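Local atomic coordinates of cytochrome CH (Methylobacterium extorquens, PDB entry 1QN2), a protein that carries a covalently bound heme c and probably shuttles electrons between redox partners, as a c2-type member of the cytochrome c family. Residues V32-G38 and K51-W57; W65-P69 and M78-I83. All blocks are in the same frame, centred on the assembly; numbering follows the deposited sequence.

Interaction 1: residues V32-G38 and K51-W57; sequences VVGAKAG and KKSGLTW. With HEC (heme c), chain D.
A heme propionate oxygen, HEC O1A, is gripped from both segments: Trp-57 NE1 reaches it at 2.7 Å and Gly-38 N reaches the same O1A at 3.0 Å. The indole N-H bond is nearly straight (167°), and O1A lies in the plane of the ring at its edge. Two N-H donors probably offset part of the carboxylate's negative charge. A buried tryptophan N-H bonding a propionate is familiar from class I cytochromes c; Val-32, Ala-37, Gly-38 and Trp-57 all line the heme pocket. With CG anti to the carbonyl carbon (chi1 -69°), the ring lies against Ala-37, whose CB is 3.1 Å from NE1, and Val-32, whose CG2 is 3.6 Å from CD1 of Trp-57. A side chain larger than alanine's would probably be crowded here. The heme methyl CMA lies over one indole face. The backbones meet in a single beta bridge at Lys-36 and Thr-56; Gly-34 N to Trp-57 O, Trp-57 N to Ala-35 O and Ala-37 N to Leu-55 O probably help to place the indole. At Gly-34, third in a type II turn, a side chain would press on Val-33 O; at Gly-38 positive phi favours glycine and a CB would clash with Lys-51 N. A water joins Ala-37 O to Lys-51 O and Gly-54 N. Ser-53 OG accepts from Leu-55 N in an ST turn while donating to Leu-50 O. Leu-50 of helix 48-53 packs on Ala-37 and Trp-57, Leu-62 of helix 59-67 touches Val-33 and Trp-57, and Leu-96 of helix 86-98 lies against Val-33.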
loop_
_atom_site.group_PDB
_atom_site.type_symbol
_atom_site.label_atom_id
_atom_site.label_comp_id
_atom_site.label_asym_id
_atom_site.label_seq_id
_atom_site.Cartn_x
_atom_site.Cartn_y
_atom_site.Cartn_z
ATOM N N VAL A 32 -1.733 2.557 7.811
ATOM C CA VAL A 32 -0.591 2.689 6.920
ATOM C C VAL A 32 -0.444 4.079 6.346
ATOM O O VAL A 32 0.664 4.510 6.004
ATOM C CB VAL A 32 -0.646 1.656 5.778
ATOM C CG1 VAL A 32 -1.782 2.012 4.819
ATOM C CG2 VAL A 32 0.722 1.644 5.087
ATOM N N VAL A 33 -1.532 4.842 6.209
ATOM C CA VAL A 33 -1.394 6.169 5.647
ATOM C C VAL A 33 -0.656 7.136 6.540
ATOM O O VAL A 33 -1.077 7.436 7.657
ATOM C CB VAL A 33 -2.727 6.760 5.176
ATOM C CG1 VAL A 33 -2.462 8.037 4.398
ATOM C CG2 VAL A 33 -3.383 5.727 4.246
ATOM N N GLY A 34 0.470 7.647 6.047
ATOM C CA GLY A 34 1.254 8.590 6.822
ATOM C C GLY A 34 2.265 7.882 7.700
ATOM O O GLY A 34 3.017 8.507 8.445
ATOM N N ALA A 35 2.306 6.550 7.622
ATOM C CA ALA A 35 3.272 5.828 8.455
ATOM C C ALA A 35 4.601 5.656 7.718
ATOM O O ALA A 35 4.687 5.832 6.505
ATOM C CB ALA A 35 2.710 4.466 8.835
ATOM N N LYS A 36 5.640 5.310 8.473
ATOM C CA LYS A 36 6.964 5.100 7.836
ATOM C C LYS A 36 6.935 3.716 7.164
ATOM O O LYS A 36 6.470 2.764 7.791
ATOM C CB LYS A 36 8.044 5.115 8.920
ATOM C CG LYS A 36 9.361 5.725 8.470
ATOM C CD LYS A 36 10.270 4.674 7.854
ATOM C CE LYS A 36 11.646 4.680 8.498
ATOM N NZ LYS A 36 11.779 3.625 9.542
ATOM N N ALA A 37 7.399 3.597 5.927
ATOM C CA ALA A 37 7.371 2.323 5.240
ATOM C C ALA A 37 8.318 1.285 5.808
ATOM O O ALA A 37 9.418 1.581 6.256
ATOM C CB ALA A 37 7.542 2.487 3.747
ATOM N N GLY A 38 7.855 0.039 5.778
ATOM C CA GLY A 38 8.563 -1.123 6.232
ATOM C C GLY A 38 9.048 -1.141 7.665
ATOM O O GLY A 38 10.046 -1.797 7.973
ATOM N N LYS A 51 12.293 -1.641 3.887
ATOM C CA LYS A 51 12.706 -1.108 5.175
ATOM C C LYS A 51 13.764 -0.050 5.093
ATOM O O LYS A 51 13.804 0.875 5.925
ATOM C CB LYS A 51 12.986 -2.187 6.180
ATOM C CG LYS A 51 14.389 -2.617 6.464
ATOM C CD LYS A 51 14.405 -3.649 7.592
ATOM C CE LYS A 51 13.337 -4.707 7.334
ATOM N NZ LYS A 51 12.223 -4.624 8.317
ATOM N N LYS A 52 14.665 -0.100 4.113
ATOM C CA LYS A 52 15.710 0.919 4.015
ATOM C C LYS A 52 15.311 2.070 3.107
ATOM O O LYS A 52 16.078 3.033 2.948
ATOM C CB LYS A 52 17.010 0.277 3.492
ATOM C CG LYS A 52 17.547 -0.865 4.312
ATOM C CD LYS A 52 18.781 -0.523 5.116
ATOM C CE LYS A 52 19.193 -1.662 6.045
ATOM N NZ LYS A 52 19.772 -2.809 5.292
ATOM N N SER A 53 14.131 2.002 2.502
ATOM C CA SER A 53 13.657 3.038 1.601
ATOM C C SER A 53 13.589 4.402 2.279
ATOM O O SER A 53 13.792 5.415 1.622
ATOM C CB SER A 53 12.259 2.671 1.066
ATOM O OG SER A 53 11.318 2.777 2.139
ATOM N N GLY A 54 13.296 4.430 3.574
ATOM C CA GLY A 54 13.195 5.693 4.285
ATOM C C GLY A 54 11.956 6.472 3.884
ATOM O O GLY A 54 11.805 7.647 4.218
ATOM N N LEU A 55 11.040 5.840 3.155
ATOM C CA LEU A 55 9.843 6.513 2.684
ATOM C C LEU A 55 8.776 6.658 3.777
ATOM O O LEU A 55 8.704 5.908 4.744
ATOM C CB LEU A 55 9.207 5.677 1.541
ATOM C CG LEU A 55 9.925 5.594 0.203
ATOM C CD1 LEU A 55 9.199 4.682 -0.762
ATOM C CD2 LEU A 55 10.198 6.942 -0.432
ATOM N N THR A 56 7.959 7.687 3.575
ATOM C CA THR A 56 6.802 7.983 4.425
ATOM C C THR A 56 5.552 7.814 3.531
ATOM O O THR A 56 5.505 8.431 2.464
ATOM C CB THR A 56 6.806 9.408 4.979
ATOM O OG1 THR A 56 7.726 9.506 6.076
ATOM C CG2 THR A 56 5.406 9.768 5.495
ATOM N N TRP A 57 4.612 6.978 3.947
ATOM C CA TRP A 57 3.442 6.743 3.148
ATOM C C TRP A 57 2.499 7.903 3.014
ATOM O O TRP A 57 1.326 7.805 3.396
ATOM C CB TRP A 57 2.730 5.455 3.511
ATOM C CG TRP A 57 3.508 4.228 3.140
ATOM C CD1 TRP A 57 3.761 3.146 3.926
ATOM C CD2 TRP A 57 4.154 3.975 1.884
ATOM N NE1 TRP A 57 4.493 2.214 3.224
ATOM C CE2 TRP A 57 4.779 2.714 1.982
ATOM C CE3 TRP A 57 4.234 4.672 0.680
ATOM C CZ2 TRP A 57 5.466 2.135 0.916
ATOM C CZ3 TRP A 57 4.953 4.120 -0.366
ATOM C CH2 TRP A 57 5.554 2.863 -0.240
HETATM FE FE HEC D . 0.855 -4.865 -0.904
HETATM C CHA HEC D . 3.474 -3.970 1.122
HETATM C CHB HEC D . -0.590 -1.781 -0.396
HETATM C CHC HEC D . -1.390 -5.493 -3.456
HETATM C CHD HEC D . 1.919 -8.059 -0.990
HETATM N NA HEC D . 1.341 -3.170 0.202
HETATM C C1A HEC D . 2.492 -3.005 0.943
HETATM C C2A HEC D . 2.457 -1.731 1.434
HETATM C C3A HEC D . 1.321 -1.113 1.014
HETATM C C4A HEC D . 0.621 -2.012 0.240
HETATM C CMA HEC D . 1.024 0.326 1.420
HETATM C CAA HEC D . 3.498 -1.086 2.318
HETATM C CBA HEC D . 3.103 -1.299 3.780
HETATM C CGA HEC D . 4.167 -0.892 4.792
HETATM O O1A HEC D . 5.110 -0.117 4.495
HETATM O O2A HEC D . 3.864 -0.994 6.013
HETATM N NB HEC D . -0.750 -3.847 -1.747
HETATM C C1B HEC D . -1.169 -2.608 -1.339
HETATM C C2B HEC D . -2.376 -2.380 -1.958
HETATM C C3B HEC D . -2.573 -3.362 -2.901
HETATM C C4B HEC D . -1.584 -4.323 -2.717
HETATM C CMB HEC D . -3.306 -1.180 -1.879
HETATM C CAB HEC D . -3.593 -3.343 -3.855
HETATM C CBB HEC D . -3.592 -2.413 -4.900
HETATM N NC HEC D . 0.371 -6.502 -2.068
HETATM C C1C HEC D . -0.625 -6.563 -3.003
HETATM C C2C HEC D . -0.708 -7.884 -3.384
HETATM C C3C HEC D . 0.201 -8.626 -2.673
HETATM C C4C HEC D . 0.895 -7.745 -1.870
HETATM C CMC HEC D . -1.609 -8.638 -4.347
HETATM C CAC HEC D . 0.391 -10.007 -2.774
HETATM C CBC HEC D . 0.596 -10.671 -3.987
HETATM N ND HEC D . 2.447 -5.857 -0.044
HETATM C C1D HEC D . 2.697 -7.168 -0.282
HETATM C C2D HEC D . 3.897 -7.450 0.339
HETATM C C3D HEC D . 4.321 -6.314 0.948
HETATM C C4D HEC D . 3.439 -5.292 0.701
HETATM C CMD HEC D . 4.716 -8.723 0.444
HETATM C CAD HEC D . 5.622 -6.145 1.709
HETATM C CBD HEC D . 6.543 -5.555 0.623
HETATM C CGD HEC D . 8.017 -5.575 1.017
HETATM O O1D HEC D . 8.843 -5.237 0.125
HETATM O O2D HEC D . 8.400 -5.820 2.181
HETATM O O HOH W 1 11.825 3.065 5.639
#

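Interaction 2: residues W65-P69 and M78-I83; sequences WLADP and MVFPGI. With HEC (heme c), chain D.
Pro-69 and Met-78 interlock beside the heme: Pro-69 CG pushes into a hollow between Met-78 CE, the Phe-80 carbonyl O and the edge of the Phe-80 ring, while Pro-69 CB lies 3.9 Å above one face of the Trp-65 ring, toward its rim. Met-78 holds CG anti to its backbone N (chi1 174°), which carries SD to the iron at 2.4 Å; His-18 supplies the other axial ligand, as expected of class I cytochromes c. Beside this thioether, Trp-65 sets CZ2 obliquely against SD at 3.4 Å, a Met-aromatic contact, with NE1 near the porphyrin. With an alanine in place of Trp-65, Pro-69 CB and Met-78 SD would probably both lose the ring that packs on them. Phe-80 turns one ring face to the heme carbon CHC, offset toward the rim, while CE2 and CZ touch the vinyl-derived CBB. Gly-82 fits against the end of helix 59-67, its CA meeting Ala-67 O at 3.4 Å in a C-H...O contact; a CB would collide there, and its absence probably allows Ile-83 N to bond Leu-66 O at 2.7 Å. The contact lies where helix 59-67 ends, with Ile-83 and Leu-66 both packed on Ile-92 of helix 86-98.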
loop_
_atom_site.group_PDB
_atom_site.type_symbol
_atom_site.label_atom_id
_atom_site.label_comp_id
_atom_site.label_asym_id
_atom_site.label_seq_id
_atom_site.Cartn_x
_atom_site.Cartn_y
_atom_site.Cartn_z
ATOM N N TRP A 65 3.814 4.306 -5.521
ATOM C CA TRP A 65 3.903 2.926 -5.074
ATOM C C TRP A 65 2.818 2.048 -5.658
ATOM O O TRP A 65 3.072 0.932 -6.127
ATOM C CB TRP A 65 3.874 2.870 -3.548
ATOM C CG TRP A 65 3.725 1.537 -2.907
ATOM C CD1 TRP A 65 2.651 1.067 -2.191
ATOM C CD2 TRP A 65 4.726 0.516 -2.843
ATOM N NE1 TRP A 65 2.927 -0.195 -1.709
ATOM C CE2 TRP A 65 4.190 -0.555 -2.102
ATOM C CE3 TRP A 65 6.031 0.412 -3.346
ATOM C CZ2 TRP A 65 4.911 -1.722 -1.862
ATOM C CZ3 TRP A 65 6.743 -0.747 -3.103
ATOM C CH2 TRP A 65 6.183 -1.797 -2.368
ATOM N N LEU A 66 1.564 2.506 -5.643
ATOM C CA LEU A 66 0.501 1.672 -6.199
ATOM C C LEU A 66 0.541 1.623 -7.711
ATOM O O LEU A 66 0.130 0.621 -8.313
ATOM C CB LEU A 66 -0.866 2.133 -5.692
ATOM C CG LEU A 66 -1.088 2.062 -4.178
ATOM C CD1 LEU A 66 -2.562 2.285 -3.803
ATOM C CD2 LEU A 66 -0.655 0.706 -3.618
ATOM N N ALA A 67 1.024 2.670 -8.385
ATOM C CA ALA A 67 1.059 2.626 -9.851
ATOM C C ALA A 67 2.070 1.600 -10.353
ATOM O O ALA A 67 1.871 0.956 -11.388
ATOM C CB ALA A 67 1.399 4.008 -10.400
ATOM N N ASP A 68 3.164 1.438 -9.623
ATOM C CA ASP A 68 4.215 0.472 -10.018
ATOM C C ASP A 68 5.164 0.283 -8.819
ATOM O O ASP A 68 6.113 1.044 -8.668
ATOM C CB ASP A 68 5.027 1.117 -11.167
ATOM C CG ASP A 68 5.855 0.106 -11.924
ATOM O OD1 ASP A 68 6.190 -0.945 -11.344
ATOM O OD2 ASP A 68 6.176 0.358 -13.106
ATOM N N PRO A 69 4.869 -0.717 -7.989
ATOM C CA PRO A 69 5.633 -1.033 -6.798
ATOM C C PRO A 69 7.117 -1.233 -7.026
ATOM O O PRO A 69 7.936 -0.592 -6.354
ATOM C CB PRO A 69 4.985 -2.299 -6.255
ATOM C CG PRO A 69 3.732 -2.509 -7.004
ATOM C CD PRO A 69 3.661 -1.549 -8.139
ATOM N N MET A 78 6.705 -7.151 -2.726
ATOM C CA MET A 78 5.277 -7.056 -3.091
ATOM C C MET A 78 5.142 -7.324 -4.603
ATOM O O MET A 78 5.412 -6.429 -5.401
ATOM C CB MET A 78 4.759 -5.636 -2.811
ATOM C CG MET A 78 3.304 -5.496 -3.327
ATOM S SD MET A 78 2.481 -4.080 -2.500
ATOM C CE MET A 78 1.578 -3.508 -3.944
ATOM N N VAL A 79 4.743 -8.544 -4.931
ATOM C CA VAL A 79 4.568 -8.947 -6.326
ATOM C C VAL A 79 3.167 -8.527 -6.805
ATOM O O VAL A 79 2.194 -9.229 -6.558
ATOM C CB VAL A 79 4.697 -10.475 -6.477
ATOM C CG1 VAL A 79 4.579 -10.872 -7.942
ATOM C CG2 VAL A 79 6.027 -10.937 -5.882
ATOM N N PHE A 80 3.126 -7.382 -7.457
ATOM C CA PHE A 80 1.885 -6.788 -7.989
ATOM C C PHE A 80 2.265 -5.790 -9.090
ATOM O O PHE A 80 3.112 -4.936 -8.864
ATOM C CB PHE A 80 1.167 -6.054 -6.852
ATOM C CG PHE A 80 -0.156 -5.448 -7.206
ATOM C CD1 PHE A 80 -1.234 -6.243 -7.565
ATOM C CD2 PHE A 80 -0.330 -4.077 -7.168
ATOM C CE1 PHE A 80 -2.448 -5.656 -7.866
ATOM C CE2 PHE A 80 -1.535 -3.474 -7.484
ATOM C CZ PHE A 80 -2.604 -4.291 -7.808
ATOM N N PRO A 81 1.637 -5.920 -10.262
ATOM C CA PRO A 81 1.900 -5.073 -11.410
ATOM C C PRO A 81 1.658 -3.603 -11.193
ATOM O O PRO A 81 2.310 -2.763 -11.829
ATOM C CB PRO A 81 1.004 -5.633 -12.507
ATOM C CG PRO A 81 0.110 -6.606 -11.859
ATOM C CD PRO A 81 0.781 -7.073 -10.601
ATOM N N GLY A 82 0.731 -3.244 -10.308
ATOM C CA GLY A 82 0.472 -1.829 -10.092
ATOM C C GLY A 82 -0.842 -1.451 -10.753
ATOM O O GLY A 82 -1.333 -2.172 -11.624
ATOM N N ILE A 83 -1.418 -0.342 -10.315
ATOM C CA ILE A 83 -2.686 0.148 -10.894
ATOM C C ILE A 83 -2.356 1.307 -11.846
ATOM O O ILE A 83 -1.829 2.334 -11.415
ATOM C CB ILE A 83 -3.610 0.668 -9.778
ATOM C CG1 ILE A 83 -3.764 -0.380 -8.678
ATOM C CG2 ILE A 83 -4.958 1.087 -10.330
ATOM C CD1 ILE A 83 -4.973 -1.275 -8.833
HETATM FE FE HEC D . 0.855 -4.865 -0.904
HETATM C CHA HEC D . 3.474 -3.970 1.122
HETATM C CHB HEC D . -0.590 -1.781 -0.396
HETATM C CHC HEC D . -1.390 -5.493 -3.456
HETATM C CHD HEC D . 1.919 -8.059 -0.990
HETATM N NA HEC D . 1.341 -3.170 0.202
HETATM C C1A HEC D . 2.492 -3.005 0.943
HETATM C C2A HEC D . 2.457 -1.731 1.434
HETATM C C3A HEC D . 1.321 -1.113 1.014
HETATM C C4A HEC D . 0.621 -2.012 0.240
HETATM C CMA HEC D . 1.024 0.326 1.420
HETATM C CAA HEC D . 3.498 -1.086 2.318
HETATM C CBA HEC D . 3.103 -1.299 3.780
HETATM C CGA HEC D . 4.167 -0.892 4.792
HETATM O O1A HEC D . 5.110 -0.117 4.495
HETATM O O2A HEC D . 3.864 -0.994 6.013
HETATM N NB HEC D . -0.750 -3.847 -1.747
HETATM C C1B HEC D . -1.169 -2.608 -1.339
HETATM C C2B HEC D . -2.376 -2.380 -1.958
HETATM C C3B HEC D . -2.573 -3.362 -2.901
HETATM C C4B HEC D . -1.584 -4.323 -2.717
HETATM C CMB HEC D . -3.306 -1.180 -1.879
HETATM C CAB HEC D . -3.593 -3.343 -3.855
HETATM C CBB HEC D . -3.592 -2.413 -4.900
HETATM N NC HEC D . 0.371 -6.502 -2.068
HETATM C C1C HEC D . -0.625 -6.563 -3.003
HETATM C C2C HEC D . -0.708 -7.884 -3.384
HETATM C C3C HEC D . 0.201 -8.626 -2.673
HETATM C C4C HEC D . 0.895 -7.745 -1.870
HETATM C CMC HEC D . -1.609 -8.638 -4.347
HETATM C CAC HEC D . 0.391 -10.007 -2.774
HETATM C CBC HEC D . 0.596 -10.671 -3.987
HETATM N ND HEC D . 2.447 -5.857 -0.044
HETATM C C1D HEC D . 2.697 -7.168 -0.282
HETATM C C2D HEC D . 3.897 -7.450 0.339
HETATM C C3D HEC D . 4.321 -6.314 0.948
HETATM C C4D HEC D . 3.439 -5.292 0.701
HETATM C CMD HEC D . 4.716 -8.723 0.444
HETATM C CAD HEC D . 5.622 -6.145 1.709
HETATM C CBD HEC D . 6.543 -5.555 0.623
HETATM C CGD HEC D . 8.017 -5.575 1.017
HETATM O O1D HEC D . 8.843 -5.237 0.125
HETATM O O2D HEC D . 8.400 -5.820 2.181
HETATM O O HOH W 2 5.550 -3.826 -9.746
#

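Overall arrangement
Interactions 1 and 2 hold the same heme at different points, the first at a propionate and the second at the iron. The centres of the two contacts are about 15 Å apart, yet they meet directly through two tryptophans: Trp-57 CH2 comes within 3.5 Å of Trp-65 CG, the ring planes inclined at about 40°. The indole that binds the propionate thus packs on the one that flanks the methionine ligand. Along the chain the contacts follow in series, 32-38 with 51-57 closing before 65-69 with 78-83 opens, and helix 59-67 touches or supplies a side of each.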